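Local coordinates for protein xylulose kinase (Escherichia coli, PDB 2ITM) that catalyses the ATP-dependent phosphorylation of D-xylulose to D-xylulose 5-phosphate and works as a homodimer of the FGGY carbohydrate kinase family, at residues Ser169-Thr174 against Arg182-Val187; Cys278-Gln283 against Ala429-Ile434. All blocks are in the same frame, centred on the assembly; numbering follows the deposited sequence.

How the contacts relate
Both contacts are buried and neither has a hydrogen bond across it, yet they join different elements. Contact 1 is local, with helix 168-172 and the residues after it meeting the second strand of a small hairpin in the N-terminal FGGY domain through an indole ring, with a hydroxyl at its edge and a methyl placed obliquely. Contact 2 brings together segments 146 residues apart at their closest ends in the C-terminal domain, where a strand-connecting loop meets helix 424-436 through aliphatic branches, with Ile434 partly exposed. Their centres are 17 Å apart, but the segments touch: Ser169 CB lies 3.3 Å from Cys278 O, and Arg182 NH2 lies 3.0 Å from Leu281 O, so the two domains meet here.

Contact 1: residues Ser169-Thr174 against Arg182-Val187; sequences SDAAGT and RDWSDV
The six-membered ring of Trp184 meets Thr174 and Ala171. Thr174 OG1 lies at the ring edge, in the ring plane, 3.9 Å from Trp184 CZ3, while the methyl of Ala171 comes in obliquely, its CB 4.1 Å from Trp184 CH2. The indole gets there because CG stands anti to its own carbonyl carbon, beside the backbone N (chi1 -54°). On the helix side the hydroxyl is held in place: Thr174 OG1 bonds to Ala171 O at 2.8 Å, in the carbonyl plane with a C=O...O angle of 159°. The same oxygen takes Thr174 N at 3.1 Å, so two bonds from one residue hold the backbone where it leaves helix 168-172. The partner, strand 183-184, pairs antiparallel with strand 177-178 in a two-stranded hairpin, where a G1 beta bulge sets Arg182 and Asp183 together opposite Asp178. Leu202 of strand 201-203 touches both Ala171 and Trp184, adding apolar cover to the junction. Thr174 OG1 also hydrogen-bonds to Trp176 N, and Gly173 O is hydrogen-bonded to ND1 of His78, a substrate-binding residue.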
loop_
_atom_site.group_PDB
_atom_site.type_symbol
_atom_site.label_atom_id
_atom_site.label_comp_id
_atom_site.label_asym_id
_atom_site.label_seq_id
_atom_site.Cartn_x
_atom_site.Cartn_y
_atom_site.Cartn_z
ATOM N N SER A 169 25.158 14.270 -30.484
ATOM C CA SER A 169 24.399 13.909 -29.310
ATOM C C SER A 169 23.012 13.367 -29.628
ATOM O O SER A 169 22.591 12.421 -29.020
ATOM C CB SER A 169 24.347 15.061 -28.295
ATOM O OG SER A 169 23.392 16.032 -28.638
ATOM N N ASP A 170 22.340 14.001 -30.567
ATOM C CA ASP A 170 21.045 13.520 -31.008
ATOM C C ASP A 170 21.205 12.251 -31.856
ATOM O O ASP A 170 20.485 11.288 -31.685
ATOM C CB ASP A 170 20.323 14.619 -31.799
ATOM C CG ASP A 170 18.886 14.867 -31.297
ATOM O OD1 ASP A 170 18.202 15.695 -31.931
ATOM O OD2 ASP A 170 18.371 14.296 -30.328
ATOM N N ALA A 171 22.176 12.285 -32.774
ATOM C CA ALA A 171 22.472 11.165 -33.646
ATOM C C ALA A 171 22.826 9.889 -32.879
ATOM O O ALA A 171 22.464 8.811 -33.292
ATOM C CB ALA A 171 23.564 11.525 -34.626
ATOM N N ALA A 172 23.542 10.029 -31.778
ATOM C CA ALA A 172 23.869 8.894 -30.949
ATOM C C ALA A 172 22.614 8.152 -30.505
ATOM O O ALA A 172 22.614 6.941 -30.381
ATOM C CB ALA A 172 24.674 9.327 -29.772
ATOM N N GLY A 173 21.542 8.899 -30.284
ATOM C CA GLY A 173 20.298 8.337 -29.829
ATOM C C GLY A 173 19.503 7.527 -30.830
ATOM O O GLY A 173 18.490 6.976 -30.476
ATOM N N THR A 174 19.954 7.464 -32.072
ATOM C CA THR A 174 19.256 6.718 -33.110
ATOM C C THR A 174 19.496 5.221 -33.008
ATOM O O THR A 174 18.648 4.432 -33.374
ATOM C CB THR A 174 19.652 7.202 -34.528
ATOM O OG1 THR A 174 21.038 6.974 -34.770
ATOM C CG2 THR A 174 19.475 8.686 -34.670
ATOM N N ARG A 182 32.070 8.791 -33.862
ATOM C CA ARG A 182 31.315 9.992 -34.191
ATOM C C ARG A 182 30.886 9.995 -35.653
ATOM O O ARG A 182 30.934 11.009 -36.327
ATOM C CB ARG A 182 32.088 11.239 -33.835
ATOM C CG ARG A 182 32.665 11.219 -32.420
ATOM C CD ARG A 182 33.417 12.457 -32.000
ATOM N NE ARG A 182 32.541 13.519 -31.534
ATOM C CZ ARG A 182 32.000 13.584 -30.333
ATOM N NH1 ARG A 182 32.217 12.633 -29.425
ATOM N NH2 ARG A 182 31.212 14.593 -30.028
ATOM N N ASP A 183 30.456 8.834 -36.125
ATOM C CA ASP A 183 30.044 8.654 -37.510
ATOM C C ASP A 183 29.053 7.492 -37.600
ATOM O O ASP A 183 29.046 6.619 -36.754
ATOM C CB ASP A 183 31.272 8.409 -38.394
ATOM C CG ASP A 183 30.935 8.294 -39.859
ATOM O OD1 ASP A 183 29.932 8.878 -40.300
ATOM O OD2 ASP A 183 31.621 7.633 -40.647
ATOM N N TRP A 184 28.220 7.501 -38.631
ATOM C CA TRP A 184 27.254 6.441 -38.833
ATOM C C TRP A 184 27.917 5.065 -38.891
ATOM O O TRP A 184 29.067 4.943 -39.278
ATOM C CB TRP A 184 26.402 6.685 -40.081
ATOM C CG TRP A 184 25.684 8.021 -40.162
ATOM C CD1 TRP A 184 25.948 9.020 -41.024
ATOM C CD2 TRP A 184 24.569 8.464 -39.378
ATOM N NE1 TRP A 184 25.093 10.071 -40.826
ATOM C CE2 TRP A 184 24.232 9.753 -39.818
ATOM C CE3 TRP A 184 23.819 7.900 -38.347
ATOM C CZ2 TRP A 184 23.199 10.479 -39.266
ATOM C CZ3 TRP A 184 22.793 8.629 -37.805
ATOM C CH2 TRP A 184 22.491 9.900 -38.261
ATOM N N SER A 185 27.167 4.050 -38.478
ATOM C CA SER A 185 27.600 2.663 -38.521
ATOM C C SER A 185 26.916 1.893 -39.634
ATOM O O SER A 185 25.725 1.629 -39.574
ATOM C CB SER A 185 27.317 1.978 -37.191
ATOM O OG SER A 185 27.271 0.571 -37.321
ATOM N N ASP A 186 27.691 1.529 -40.645
ATOM C CA ASP A 186 27.165 0.849 -41.810
ATOM C C ASP A 186 26.466 -0.439 -41.401
ATOM O O ASP A 186 25.428 -0.796 -41.942
ATOM C CB ASP A 186 28.285 0.569 -42.813
ATOM C CG ASP A 186 28.694 1.803 -43.607
ATOM O OD1 ASP A 186 27.967 2.803 -43.581
ATOM O OD2 ASP A 186 29.727 1.851 -44.292
ATOM N N VAL A 187 27.040 -1.112 -40.422
ATOM C CA VAL A 187 26.479 -2.331 -39.869
ATOM C C VAL A 187 25.076 -2.115 -39.318
ATOM O O VAL A 187 24.169 -2.849 -39.607
ATOM C CB VAL A 187 27.362 -2.886 -38.729
ATOM C CG1 VAL A 187 26.762 -4.098 -38.133
ATOM C CG2 VAL A 187 28.745 -3.168 -39.261
#

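Contact 2: residues Cys278-Gln283 against Ala429-Ile434; sequences CHALPQ and ARLAQI
In the C-terminal FGGY domain, which has an actin-like ATPase fold, the loop joining antiparallel strands 275-278 and 285-291 at the border of a mixed sheet packs against helix 424-436. Two residues one turn apart on that helix, Leu431 and Ile434, meet Leu281. Methyl CD2 of Leu281 touches Leu431 CD2 at 4.0 Å, the two side chains running obliquely past each other. That same Leu281 CD2 lies 4.0 Å from Ile434 CD1, here with the chains at about a right angle. Ile434 reaches out through CG1, which sits beside the backbone N and anti to the carbonyl carbon (chi1 -65°), and the nearly extended chi2 of -171° carries CD1 on to the loop. Leu431 also meets Ala280, just before Leu281 in the loop: its CD2 comes to 3.8 Å from Ala280 O, and its CD1 to 4.5 Å from Ala280 CB. Two residues of the N-terminal domain, Val239 and Ser169, also touch this loop, at Leu281 and Ala280. Methyl groups meet each other and, at Ala280 O, a carbonyl oxygen; with no hydrogen bond between the segments, the contact rests on van der Waals packing and burial of apolar surface, without the directionality of a polar bond.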
loop_
_atom_site.group_PDB
_atom_site.type_symbol
_atom_site.label_atom_id
_atom_site.label_comp_id
_atom_site.label_asym_id
_atom_site.label_seq_id
_atom_site.Cartn_x
_atom_site.Cartn_y
_atom_site.Cartn_z
ATOM N N CYS A 278 27.411 10.420 -27.514
ATOM C CA CYS A 278 28.209 11.595 -27.770
ATOM C C CYS A 278 27.628 12.806 -27.048
ATOM O O CYS A 278 26.432 12.904 -26.871
ATOM C CB CYS A 278 28.346 11.852 -29.276
ATOM S SG CYS A 278 29.114 10.548 -30.243
ATOM N N HIS A 279 28.495 13.706 -26.616
ATOM C CA HIS A 279 28.086 15.012 -26.117
ATOM C C HIS A 279 27.945 16.008 -27.268
ATOM O O HIS A 279 28.479 15.798 -28.334
ATOM C CB HIS A 279 29.095 15.514 -25.078
ATOM C CG HIS A 279 28.567 16.564 -24.153
ATOM N ND1 HIS A 279 27.303 17.094 -24.263
ATOM C CD2 HIS A 279 29.135 17.176 -23.094
ATOM C CE1 HIS A 279 27.118 17.989 -23.315
ATOM N NE2 HIS A 279 28.217 18.060 -22.593
ATOM N N ALA A 280 27.231 17.098 -27.025
ATOM C CA ALA A 280 26.981 18.103 -28.044
ATOM C C ALA A 280 28.175 19.032 -28.275
ATOM O O ALA A 280 28.051 20.085 -28.870
ATOM C CB ALA A 280 25.741 18.903 -27.712
ATOM N N LEU A 281 29.320 18.621 -27.745
ATOM C CA LEU A 281 30.554 19.326 -28.036
ATOM C C LEU A 281 31.594 18.405 -28.634
ATOM O O LEU A 281 31.526 17.200 -28.485
ATOM C CB LEU A 281 31.091 20.004 -26.778
ATOM C CG LEU A 281 30.241 21.102 -26.153
ATOM C CD1 LEU A 281 30.568 21.287 -24.706
ATOM C CD2 LEU A 281 30.355 22.407 -26.924
ATOM N N PRO A 282 32.564 18.999 -29.306
ATOM C CA PRO A 282 33.584 18.230 -30.003
ATOM C C PRO A 282 34.458 17.465 -29.028
ATOM O O PRO A 282 34.800 17.976 -27.982
ATOM C CB PRO A 282 34.377 19.306 -30.729
ATOM C CG PRO A 282 33.405 20.419 -30.894
ATOM C CD PRO A 282 32.632 20.423 -29.651
ATOM N N GLN A 283 34.755 16.225 -29.378
ATOM C CA GLN A 283 35.558 15.339 -28.563
ATOM C C GLN A 283 35.036 15.206 -27.128
ATOM O O GLN A 283 35.804 15.067 -26.195
ATOM C CB GLN A 283 37.017 15.765 -28.576
ATOM C CG GLN A 283 37.730 15.513 -29.878
ATOM C CD GLN A 283 37.839 14.047 -30.221
ATOM O OE1 GLN A 283 38.645 13.336 -29.644
ATOM N NE2 GLN A 283 37.038 13.599 -31.166
ATOM N N ALA A 429 21.221 28.092 -27.187
ATOM C CA ALA A 429 21.722 29.431 -27.416
ATOM C C ALA A 429 23.218 29.497 -27.168
ATOM O O ALA A 429 23.938 30.133 -27.909
ATOM C CB ALA A 429 20.994 30.418 -26.561
ATOM N N ARG A 430 23.671 28.817 -26.125
ATOM C CA ARG A 430 25.085 28.777 -25.784
ATOM C C ARG A 430 25.878 28.270 -26.979
ATOM O O ARG A 430 26.940 28.773 -27.295
ATOM C CB ARG A 430 25.324 27.876 -24.573
ATOM C CG ARG A 430 25.305 28.550 -23.193
ATOM C CD ARG A 430 25.603 30.022 -23.258
ATOM N NE ARG A 430 25.015 30.767 -22.136
ATOM C CZ ARG A 430 25.177 30.454 -20.871
ATOM N NH1 ARG A 430 25.890 29.394 -20.551
ATOM N NH2 ARG A 430 24.621 31.191 -19.929
ATOM N N LEU A 431 25.330 27.274 -27.648
ATOM C CA LEU A 431 25.974 26.713 -28.805
ATOM C C LEU A 431 26.084 27.718 -29.939
ATOM O O LEU A 431 27.097 27.800 -30.591
ATOM C CB LEU A 431 25.292 25.421 -29.230
ATOM C CG LEU A 431 25.555 24.215 -28.331
ATOM C CD1 LEU A 431 24.570 23.129 -28.596
ATOM C CD2 LEU A 431 26.968 23.700 -28.524
ATOM N N ALA A 432 25.036 28.492 -30.150
ATOM C CA ALA A 432 25.049 29.542 -31.150
ATOM C C ALA A 432 26.079 30.631 -30.842
ATOM O O ALA A 432 26.778 31.092 -31.723
ATOM C CB ALA A 432 23.682 30.129 -31.305
ATOM N N GLN A 433 26.143 31.032 -29.582
ATOM C CA GLN A 433 27.206 31.855 -29.086
ATOM C C GLN A 433 28.590 31.396 -29.474
ATOM O O GLN A 433 29.387 32.174 -29.941
ATOM C CB GLN A 433 27.135 31.932 -27.575
ATOM C CG GLN A 433 26.332 33.067 -27.068
ATOM C CD GLN A 433 26.703 33.427 -25.665
ATOM O OE1 GLN A 433 26.414 32.688 -24.739
ATOM N NE2 GLN A 433 27.346 34.562 -25.505
ATOM N N ILE A 434 28.868 30.138 -29.240
ATOM C CA ILE A 434 30.145 29.548 -29.567
ATOM C C ILE A 434 30.456 29.762 -31.037
ATOM O O ILE A 434 31.471 30.300 -31.395
ATOM C CB ILE A 434 30.147 28.050 -29.225
ATOM C CG1 ILE A 434 30.007 27.835 -27.724
ATOM C CG2 ILE A 434 31.410 27.392 -29.717
ATOM C CD1 ILE A 434 30.212 26.426 -27.304
#